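Local coordinates for protein putative HTH-type transcriptional regulator PH0061 (Pyrococcus horikoshii, PDB 2DBB) that probably acts as a transcriptional regulator of the AsnC family, binding specific DNA sequences through a helix-turn-helix domain, at residues Q13-L18 with D45-L50; E93-V98 with S125-R130; K84-I89 with Y105-R110. One frame throughout, in Å; residues are numbered along the deposited sequence.

Contact 1: Q13-L18 with D45-L50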
loop_
_atom_site.group_PDB
_atom_site.type_symbol
_atom_site.label_atom_id
_atom_site.label_comp_id
_atom_site.label_asym_id
_atom_site.label_seq_id
_atom_site.Cartn_x
_atom_site.Cartn_y
_atom_site.Cartn_z
ATOM N N GLN B 13 -8.668 -17.065 5.489
ATOM C CA GLN B 13 -9.944 -16.359 5.614
ATOM C C GLN B 13 -9.777 -15.229 6.621
ATOM O O GLN B 13 -10.220 -14.103 6.402
ATOM C CB GLN B 13 -11.036 -17.315 6.093
ATOM C CG GLN B 13 -11.241 -18.515 5.180
ATOM C CD GLN B 13 -12.253 -19.506 5.733
ATOM O OE1 GLN B 13 -12.281 -19.771 6.933
ATOM N NE2 GLN B 13 -13.073 -20.070 4.854
ATOM N N LEU B 14 -9.111 -15.555 7.720
ATOM C CA LEU B 14 -8.841 -14.617 8.796
ATOM C C LEU B 14 -8.058 -13.413 8.252
ATOM O O LEU B 14 -8.342 -12.269 8.585
ATOM C CB LEU B 14 -8.052 -15.357 9.875
ATOM C CG LEU B 14 -8.087 -14.932 11.338
ATOM C CD1 LEU B 14 -9.494 -14.538 11.769
ATOM C CD2 LEU B 14 -7.585 -16.096 12.171
ATOM N N VAL B 15 -7.074 -13.684 7.404
ATOM C CA VAL B 15 -6.275 -12.626 6.807
ATOM C C VAL B 15 -7.159 -11.764 5.909
ATOM O O VAL B 15 -7.101 -10.530 5.950
ATOM C CB VAL B 15 -5.108 -13.230 5.994
ATOM C CG1 VAL B 15 -4.548 -12.200 5.022
ATOM C CG2 VAL B 15 -4.016 -13.709 6.953
ATOM N N LYS B 16 -7.979 -12.423 5.101
ATOM C CA LYS B 16 -8.892 -11.733 4.195
ATOM C C LYS B 16 -9.832 -10.808 4.980
ATOM O O LYS B 16 -10.048 -9.660 4.600
ATOM C CB LYS B 16 -9.718 -12.765 3.414
ATOM C CG LYS B 16 -8.946 -13.560 2.365
ATOM C CD LYS B 16 -8.698 -12.719 1.115
ATOM C CE LYS B 16 -8.177 -13.554 -0.056
ATOM N NZ LYS B 16 -6.786 -14.053 0.148
ATOM N N ILE B 17 -10.380 -11.315 6.082
ATOM C CA ILE B 17 -11.299 -10.540 6.909
ATOM C C ILE B 17 -10.627 -9.351 7.596
ATOM O O ILE B 17 -11.132 -8.230 7.536
ATOM C CB ILE B 17 -11.970 -11.446 7.965
ATOM C CG1 ILE B 17 -12.784 -12.535 7.253
ATOM C CG2 ILE B 17 -12.877 -10.621 8.880
ATOM C CD1 ILE B 17 -13.402 -13.563 8.177
ATOM N N LEU B 18 -9.492 -9.598 8.240
ATOM C CA LEU B 18 -8.752 -8.552 8.937
ATOM C C LEU B 18 -8.288 -7.436 8.018
ATOM O O LEU B 18 -8.062 -6.310 8.465
ATOM C CB LEU B 18 -7.538 -9.152 9.647
ATOM C CG LEU B 18 -7.878 -10.048 10.839
ATOM C CD1 LEU B 18 -6.617 -10.680 11.391
ATOM C CD2 LEU B 18 -8.585 -9.217 11.898
ATOM N N ASP B 45 -2.423 -15.022 16.915
ATOM C CA ASP B 45 -1.141 -14.931 17.593
ATOM C C ASP B 45 -0.048 -15.629 16.790
ATOM O O ASP B 45 1.066 -15.124 16.674
ATOM C CB ASP B 45 -1.242 -15.544 18.985
ATOM C CG ASP B 45 -0.348 -14.848 19.979
ATOM O OD1 ASP B 45 0.782 -15.327 20.218
ATOM O OD2 ASP B 45 -0.779 -13.802 20.507
ATOM N N LYS B 46 -0.372 -16.786 16.227
ATOM C CA LYS B 46 0.596 -17.526 15.430
ATOM C C LYS B 46 0.920 -16.740 14.160
ATOM O O LYS B 46 2.077 -16.647 13.754
ATOM C CB LYS B 46 0.038 -18.904 15.066
ATOM C CG LYS B 46 1.071 -19.860 14.493
ATOM C CD LYS B 46 2.221 -20.080 15.477
ATOM C CE LYS B 46 3.202 -21.124 14.963
ATOM N NZ LYS B 46 4.331 -21.350 15.910
ATOM N N LEU B 47 -0.107 -16.170 13.538
ATOM C CA LEU B 47 0.088 -15.394 12.322
ATOM C C LEU B 47 1.046 -14.233 12.572
ATOM O O LEU B 47 1.898 -13.936 11.737
ATOM C CB LEU B 47 -1.256 -14.869 11.799
ATOM C CG LEU B 47 -2.257 -15.937 11.341
ATOM C CD1 LEU B 47 -3.526 -15.268 10.838
ATOM C CD2 LEU B 47 -1.643 -16.790 10.243
ATOM N N LYS B 48 0.914 -13.588 13.725
ATOM C CA LYS B 48 1.783 -12.466 14.058
ATOM C C LYS B 48 3.192 -12.955 14.360
ATOM O O LYS B 48 4.172 -12.336 13.948
ATOM C CB LYS B 48 1.236 -11.693 15.263
ATOM C CG LYS B 48 -0.136 -11.066 15.035
ATOM C CD LYS B 48 -0.471 -10.020 16.094
ATOM C CE LYS B 48 -0.407 -10.592 17.505
ATOM N NZ LYS B 48 -0.678 -9.555 18.548
ATOM N N LYS B 49 3.290 -14.074 15.071
ATOM C CA LYS B 49 4.590 -14.632 15.425
ATOM C C LYS B 49 5.370 -15.020 14.169
ATOM O O LYS B 49 6.580 -14.811 14.087
ATOM C CB LYS B 49 4.416 -15.865 16.313
ATOM C CG LYS B 49 5.723 -16.382 16.902
ATOM C CD LYS B 49 5.538 -17.727 17.604
ATOM C CE LYS B 49 6.812 -18.154 18.336
ATOM N NZ LYS B 49 8.020 -18.185 17.452
ATOM N N LEU B 50 4.662 -15.575 13.188
ATOM C CA LEU B 50 5.267 -16.008 11.934
ATOM C C LEU B 50 5.491 -14.876 10.937
ATOM O O LEU B 50 5.968 -15.106 9.828
ATOM C CB LEU B 50 4.392 -17.081 11.286
ATOM C CG LEU B 50 4.272 -18.404 12.042
ATOM C CD1 LEU B 50 3.253 -19.307 11.357
ATOM C CD2 LEU B 50 5.632 -19.072 12.093
#

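Contact 2: E93-V98 with S125-R130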
loop_
_atom_site.group_PDB
_atom_site.type_symbol
_atom_site.label_atom_id
_atom_site.label_comp_id
_atom_site.label_asym_id
_atom_site.label_seq_id
_atom_site.Cartn_x
_atom_site.Cartn_y
_atom_site.Cartn_z
ATOM N N GLU B 93 11.453 8.272 6.848
ATOM C CA GLU B 93 10.062 8.219 7.276
ATOM C C GLU B 93 9.007 8.438 6.190
ATOM O O GLU B 93 7.965 7.760 6.178
ATOM C CB GLU B 93 9.832 9.214 8.421
ATOM C CG GLU B 93 8.520 8.993 9.170
ATOM C CD GLU B 93 7.304 9.554 8.443
ATOM O OE1 GLU B 93 6.177 9.080 8.712
ATOM O OE2 GLU B 93 7.469 10.476 7.617
ATOM N N TYR B 94 9.266 9.368 5.279
ATOM C CA TYR B 94 8.293 9.642 4.231
ATOM C C TYR B 94 8.357 8.665 3.055
ATOM O O TYR B 94 7.604 8.789 2.084
ATOM C CB TYR B 94 8.422 11.095 3.763
ATOM C CG TYR B 94 9.769 11.456 3.204
ATOM C CD1 TYR B 94 10.125 11.089 1.904
ATOM C CD2 TYR B 94 10.688 12.185 3.965
ATOM C CE1 TYR B 94 11.354 11.435 1.373
ATOM C CE2 TYR B 94 11.933 12.538 3.442
ATOM C CZ TYR B 94 12.257 12.158 2.143
ATOM O OH TYR B 94 13.484 12.484 1.608
ATOM N N VAL B 95 9.261 7.695 3.151
ATOM C CA VAL B 95 9.394 6.652 2.137
ATOM C C VAL B 95 8.480 5.549 2.661
ATOM O O VAL B 95 8.803 4.908 3.656
ATOM C CB VAL B 95 10.850 6.116 2.055
ATOM C CG1 VAL B 95 10.896 4.851 1.226
ATOM C CG2 VAL B 95 11.766 7.172 1.448
ATOM N N LYS B 96 7.343 5.339 1.999
ATOM C CA LYS B 96 6.362 4.339 2.431
ATOM C C LYS B 96 6.593 2.904 1.966
ATOM O O LYS B 96 6.225 1.951 2.662
ATOM C CB LYS B 96 4.954 4.798 2.030
ATOM C CG LYS B 96 4.580 6.163 2.617
ATOM C CD LYS B 96 4.956 6.229 4.090
ATOM C CE LYS B 96 4.630 7.573 4.704
ATOM N NZ LYS B 96 5.087 7.618 6.124
ATOM N N SER B 97 7.177 2.733 0.787
ATOM C CA SER B 97 7.449 1.390 0.305
ATOM C C SER B 97 8.671 1.367 -0.585
ATOM O O SER B 97 9.002 2.355 -1.243
ATOM C CB SER B 97 6.247 0.800 -0.448
ATOM O OG SER B 97 6.078 1.373 -1.728
ATOM N N VAL B 98 9.348 0.226 -0.569
ATOM C CA VAL B 98 10.542 0.010 -1.363
ATOM C C VAL B 98 10.475 -1.425 -1.844
ATOM O O VAL B 98 10.294 -2.357 -1.057
ATOM C CB VAL B 98 11.821 0.232 -0.529
ATOM C CG1 VAL B 98 13.058 -0.029 -1.386
ATOM C CG2 VAL B 98 11.842 1.665 -0.011
ATOM N N SER B 125 13.654 16.682 -4.141
ATOM C CA SER B 125 15.062 16.979 -4.401
ATOM C C SER B 125 15.916 16.415 -3.283
ATOM O O SER B 125 16.978 15.860 -3.532
ATOM C CB SER B 125 15.291 18.489 -4.492
ATOM O OG SER B 125 14.534 19.041 -5.551
ATOM N N GLU B 126 15.458 16.564 -2.044
ATOM C CA GLU B 126 16.215 16.039 -0.918
ATOM C C GLU B 126 16.331 14.530 -1.038
ATOM O O GLU B 126 17.407 13.967 -0.855
ATOM C CB GLU B 126 15.540 16.374 0.410
ATOM C CG GLU B 126 15.572 17.835 0.785
ATOM C CD GLU B 126 15.694 18.030 2.283
ATOM O OE1 GLU B 126 14.894 17.424 3.032
ATOM O OE2 GLU B 126 16.594 18.787 2.712
ATOM N N PHE B 127 15.215 13.874 -1.341
ATOM C CA PHE B 127 15.217 12.428 -1.479
ATOM C C PHE B 127 16.155 11.971 -2.587
ATOM O O PHE B 127 16.943 11.047 -2.404
ATOM C CB PHE B 127 13.806 11.903 -1.777
ATOM C CG PHE B 127 13.773 10.432 -2.066
ATOM C CD1 PHE B 127 13.945 9.506 -1.042
ATOM C CD2 PHE B 127 13.639 9.972 -3.371
ATOM C CE1 PHE B 127 13.990 8.147 -1.312
ATOM C CE2 PHE B 127 13.684 8.611 -3.653
ATOM C CZ PHE B 127 13.861 7.697 -2.623
ATOM N N LEU B 128 16.066 12.625 -3.738
ATOM C CA LEU B 128 16.888 12.257 -4.883
ATOM C C LEU B 128 18.392 12.376 -4.624
ATOM O O LEU B 128 19.181 11.624 -5.197
ATOM C CB LEU B 128 16.480 13.090 -6.107
ATOM C CG LEU B 128 15.032 12.834 -6.563
ATOM C CD1 LEU B 128 14.657 13.777 -7.681
ATOM C CD2 LEU B 128 14.873 11.381 -6.999
ATOM N N GLN B 129 18.791 13.311 -3.766
ATOM C CA GLN B 129 20.211 13.474 -3.457
ATOM C C GLN B 129 20.750 12.183 -2.857
ATOM O O GLN B 129 21.929 11.867 -2.995
ATOM C CB GLN B 129 20.434 14.630 -2.474
ATOM C CG GLN B 129 20.139 16.001 -3.061
ATOM C CD GLN B 129 20.472 17.134 -2.108
ATOM O OE1 GLN B 129 19.897 17.244 -1.022
ATOM N NE2 GLN B 129 21.409 17.983 -2.512
ATOM N N ARG B 130 19.865 11.435 -2.203
ATOM C CA ARG B 130 20.226 10.175 -1.568
ATOM C C ARG B 130 20.346 9.032 -2.562
ATOM O O ARG B 130 20.753 7.931 -2.206
ATOM C CB ARG B 130 19.192 9.834 -0.499
ATOM C CG ARG B 130 19.240 10.774 0.691
ATOM C CD ARG B 130 17.936 10.777 1.454
ATOM N NE ARG B 130 18.050 11.502 2.716
ATOM C CZ ARG B 130 18.732 11.061 3.767
ATOM N NH1 ARG B 130 19.361 9.895 3.709
ATOM N NH2 ARG B 130 18.785 11.788 4.876
#

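Contact 3: K84-I89 with Y105-R110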
loop_
_atom_site.group_PDB
_atom_site.type_symbol
_atom_site.label_atom_id
_atom_site.label_comp_id
_atom_site.label_asym_id
_atom_site.label_seq_id
_atom_site.Cartn_x
_atom_site.Cartn_y
_atom_site.Cartn_z
ATOM N N LYS B 84 22.520 -0.853 -1.679
ATOM C CA LYS B 84 22.970 0.285 -0.890
ATOM C C LYS B 84 21.922 1.384 -0.934
ATOM O O LYS B 84 21.638 2.014 0.079
ATOM C CB LYS B 84 24.305 0.824 -1.411
ATOM C CG LYS B 84 24.941 1.855 -0.487
ATOM C CD LYS B 84 26.313 2.283 -0.991
ATOM C CE LYS B 84 27.063 3.125 0.041
ATOM N NZ LYS B 84 26.385 4.412 0.368
ATOM N N VAL B 85 21.348 1.618 -2.110
ATOM C CA VAL B 85 20.319 2.641 -2.239
ATOM C C VAL B 85 19.165 2.268 -1.327
ATOM O O VAL B 85 18.647 3.100 -0.585
ATOM C CB VAL B 85 19.761 2.728 -3.676
ATOM C CG1 VAL B 85 18.594 3.705 -3.713
ATOM C CG2 VAL B 85 20.847 3.169 -4.635
ATOM N N ILE B 86 18.772 1.000 -1.394
ATOM C CA ILE B 86 17.665 0.495 -0.600
ATOM C C ILE B 86 17.875 0.645 0.900
ATOM O O ILE B 86 16.948 1.014 1.623
ATOM C CB ILE B 86 17.383 -0.972 -0.949
ATOM C CG1 ILE B 86 16.879 -1.055 -2.399
ATOM C CG2 ILE B 86 16.367 -1.556 0.026
ATOM C CD1 ILE B 86 16.819 -2.451 -2.958
ATOM N N SER B 87 19.086 0.367 1.375
ATOM C CA SER B 87 19.361 0.494 2.802
ATOM C C SER B 87 19.436 1.975 3.156
ATOM O O SER B 87 19.137 2.371 4.278
ATOM C CB SER B 87 20.679 -0.203 3.168
ATOM O OG SER B 87 21.792 0.453 2.584
ATOM N N GLU B 88 19.827 2.785 2.176
ATOM C CA GLU B 88 19.945 4.230 2.350
ATOM C C GLU B 88 18.588 4.916 2.514
ATOM O O GLU B 88 18.446 5.836 3.317
ATOM C CB GLU B 88 20.671 4.841 1.146
ATOM C CG GLU B 88 22.038 5.447 1.449
ATOM C CD GLU B 88 21.960 6.697 2.312
ATOM O OE1 GLU B 88 21.346 7.698 1.877
ATOM O OE2 GLU B 88 22.515 6.678 3.432
ATOM N N ILE B 89 17.588 4.466 1.761
ATOM C CA ILE B 89 16.268 5.087 1.823
ATOM C C ILE B 89 15.209 4.385 2.673
ATOM O O ILE B 89 14.210 5.001 3.044
ATOM C CB ILE B 89 15.682 5.258 0.403
ATOM C CG1 ILE B 89 15.452 3.883 -0.230
ATOM C CG2 ILE B 89 16.629 6.093 -0.452
ATOM C CD1 ILE B 89 14.780 3.927 -1.585
ATOM N N TYR B 105 12.682 -1.069 -14.534
ATOM C CA TYR B 105 13.201 -0.430 -13.328
ATOM C C TYR B 105 13.359 -1.509 -12.263
ATOM O O TYR B 105 12.443 -2.308 -12.045
ATOM C CB TYR B 105 12.230 0.649 -12.849
ATOM C CG TYR B 105 11.944 1.693 -13.899
ATOM C CD1 TYR B 105 12.848 2.723 -14.149
ATOM C CD2 TYR B 105 10.781 1.634 -14.672
ATOM C CE1 TYR B 105 12.600 3.669 -15.139
ATOM C CE2 TYR B 105 10.528 2.573 -15.667
ATOM C CZ TYR B 105 11.442 3.583 -15.894
ATOM O OH TYR B 105 11.209 4.511 -16.878
ATOM N N ASN B 106 14.512 -1.543 -11.599
ATOM C CA ASN B 106 14.729 -2.565 -10.584
ATOM C C ASN B 106 14.367 -2.125 -9.168
ATOM O O ASN B 106 14.277 -2.950 -8.264
ATOM C CB ASN B 106 16.170 -3.089 -10.656
ATOM C CG ASN B 106 17.209 -1.995 -10.519
ATOM O OD1 ASN B 106 17.269 -1.071 -11.324
ATOM N ND2 ASN B 106 18.040 -2.100 -9.494
ATOM N N ILE B 107 14.137 -0.831 -8.972
ATOM C CA ILE B 107 13.750 -0.334 -7.659
ATOM C C ILE B 107 12.536 0.576 -7.820
ATOM O O ILE B 107 12.533 1.497 -8.642
ATOM C CB ILE B 107 14.901 0.450 -6.972
ATOM C CG1 ILE B 107 16.131 -0.452 -6.835
ATOM C CG2 ILE B 107 14.469 0.901 -5.577
ATOM C CD1 ILE B 107 17.386 0.262 -6.364
ATOM N N ILE B 108 11.499 0.286 -7.044
ATOM C CA ILE B 108 10.257 1.046 -7.069
ATOM C C ILE B 108 10.017 1.585 -5.672
ATOM O O ILE B 108 9.939 0.817 -4.718
ATOM C CB ILE B 108 9.049 0.159 -7.453
ATOM C CG1 ILE B 108 9.315 -0.536 -8.792
ATOM C CG2 ILE B 108 7.785 1.022 -7.554
ATOM C CD1 ILE B 108 9.563 0.417 -9.918
ATOM N N VAL B 109 9.877 2.904 -5.569
ATOM C CA VAL B 109 9.683 3.558 -4.286
ATOM C C VAL B 109 8.444 4.443 -4.231
ATOM O O VAL B 109 8.138 5.153 -5.176
ATOM C CB VAL B 109 10.896 4.451 -3.947
ATOM C CG1 VAL B 109 10.705 5.102 -2.569
ATOM C CG2 VAL B 109 12.172 3.627 -3.991
ATOM N N ARG B 110 7.728 4.390 -3.117
ATOM C CA ARG B 110 6.568 5.250 -2.952
ATOM C C ARG B 110 6.902 6.243 -1.848
ATOM O O ARG B 110 7.387 5.853 -0.786
ATOM C CB ARG B 110 5.314 4.463 -2.555
ATOM C CG ARG B 110 4.124 5.381 -2.255
ATOM C CD ARG B 110 2.902 4.612 -1.749
ATOM N NE ARG B 110 2.329 3.733 -2.763
ATOM C CZ ARG B 110 1.605 4.148 -3.801
ATOM N NH1 ARG B 110 1.352 5.442 -3.972
ATOM N NH2 ARG B 110 1.131 3.267 -4.675
#

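Contact 1: Q13-L18 with D45-L50
L14 meets L47 through methyl groups, where the first helix of the DNA-binding domain, 9-18, lies against helix 37-49. Its CD2 stands 4.4 Å from CD1 of L47. The L14 side chain also packs on I40 and I44, and on L29 of helix 26-32, so this leucine touches both other helices of the domain. V15 follows on the next position. Its CG2 lies 4.2 Å from the same CD1 of L47. One methyl of L47 thus meets both L14 and V15. The extended L47 side chain explains this: CD1 lies anti to CA, chi2 -179°, and forms the far end of the chain. The CA atoms of V15 and L47, the nearest pair, are 8.9 Å apart, and the side chains fill the distance. The contact is purely apolar. V15 also packs on L65 of the second subunit. L47 also packs on I52, in the loop, and on I53, which opens strand 53-60. The arrangement is that of the three-helix core of an AsnC-type helix-turn-helix domain, with the predicted DNA-binding motif at 26-45.

Contact 2: E93-V98 with S125-R130
In the C-terminal alpha/beta sandwich of the AsnC-family fold, Y94, just before strand 95-102, and V95, its first residue, meet F127 of helix 117-129. Y94 reaches the helix with its hydroxyl and the neighbouring CE1. Its OH sits 3.4 Å from CB of F127, near the plane of the phenyl ring and at its edge. Y94 CE1 is 4.0 Å from this CB, which lies at the edge of the tyrosine ring. V95 meets the same flank of the phenyl ring farther out, obliquely, with CG2 3.7 Å from CE1. F127 extends toward the sheet because CG is anti to the backbone N, chi1 174°. Replacing Y94 by an alanine would probably leave CB of F127 without its aromatic neighbour and open a gap between strand and helix. Away from the helix, K96 NZ donates to E93 O at 2.9 Å and forms a salt bridge with E93 OE1 at 3.2 Å. It also pairs with the terminal carboxylate of I151 of the second subunit. A classic beta bulge puts K96 and S97 opposite the single residue R110. S97 and V98 then pair with a strand of the second subunit, and the dimer shares a continuous antiparallel sheet.

Contact 3: K84-I89 with Y105-R110
I89 and V109 form the tight end of a helix-on-sheet contact in the ferredoxin-like C-terminal domain. Helix 79-89 links the parallel strands 67-76 and 95-102 in a beta-alpha-beta crossover, and strand 107-114 runs between those two. The helix lies over this middle strand. The axes of segments 84-89 and 107-110 run nearly the same way, at 13°, and approach to 10.6 Å. At the tight end, I89 CD1 and V109 CG2 meet tip to tip at 3.6 Å. I89 places CG1 between its backbone N and its carbonyl carbon, chi1 64°, and the chain then runs straight out to CD1. F127 of helix 117-129 packs on both residues. Packing is looser toward the start of the strand. There I107 CD1 lies 4.2 Å from I86 CG1. The same methyl is 4.4 Å from V85 CB, so the end of the isoleucine serves two neighbouring residues of the helix. I108 and R110 alternate to the other face of the sheet, where R110 NH1 forms a salt bridge with E99 of the second subunit. The solvent side of the helix is polar, with K84 and S87 exposed. K84 O accepts two bonds there, both from the same face of its plane: E88 N at 2.9 Å, and S87 OG at 3.0 Å, with the hydroxyl tilted 30° from that plane.

How the contacts relate
Contact 1 belongs to the helix-turn-helix domain; contacts 2 and 3 belong to the alpha/beta domain. The centre of contact 1 lies about 30 Å from that of contact 2 and about 28 Å from that of contact 3, across the centre of the chain. Contacts 1 and 3 are buried and wholly aliphatic, helix on helix in one and helix on strand in the other. Contact 2 is only partly buried and brings in aromatic rings. Contacts 2 and 3 share one sheet and touch: I89 CG2 packs on F127 CE1, and 93-98 and 105-110 are joined by probable backbone hydrogen bonds. Together they set two helices on one sheet face. All three contacts also reach the second subunit.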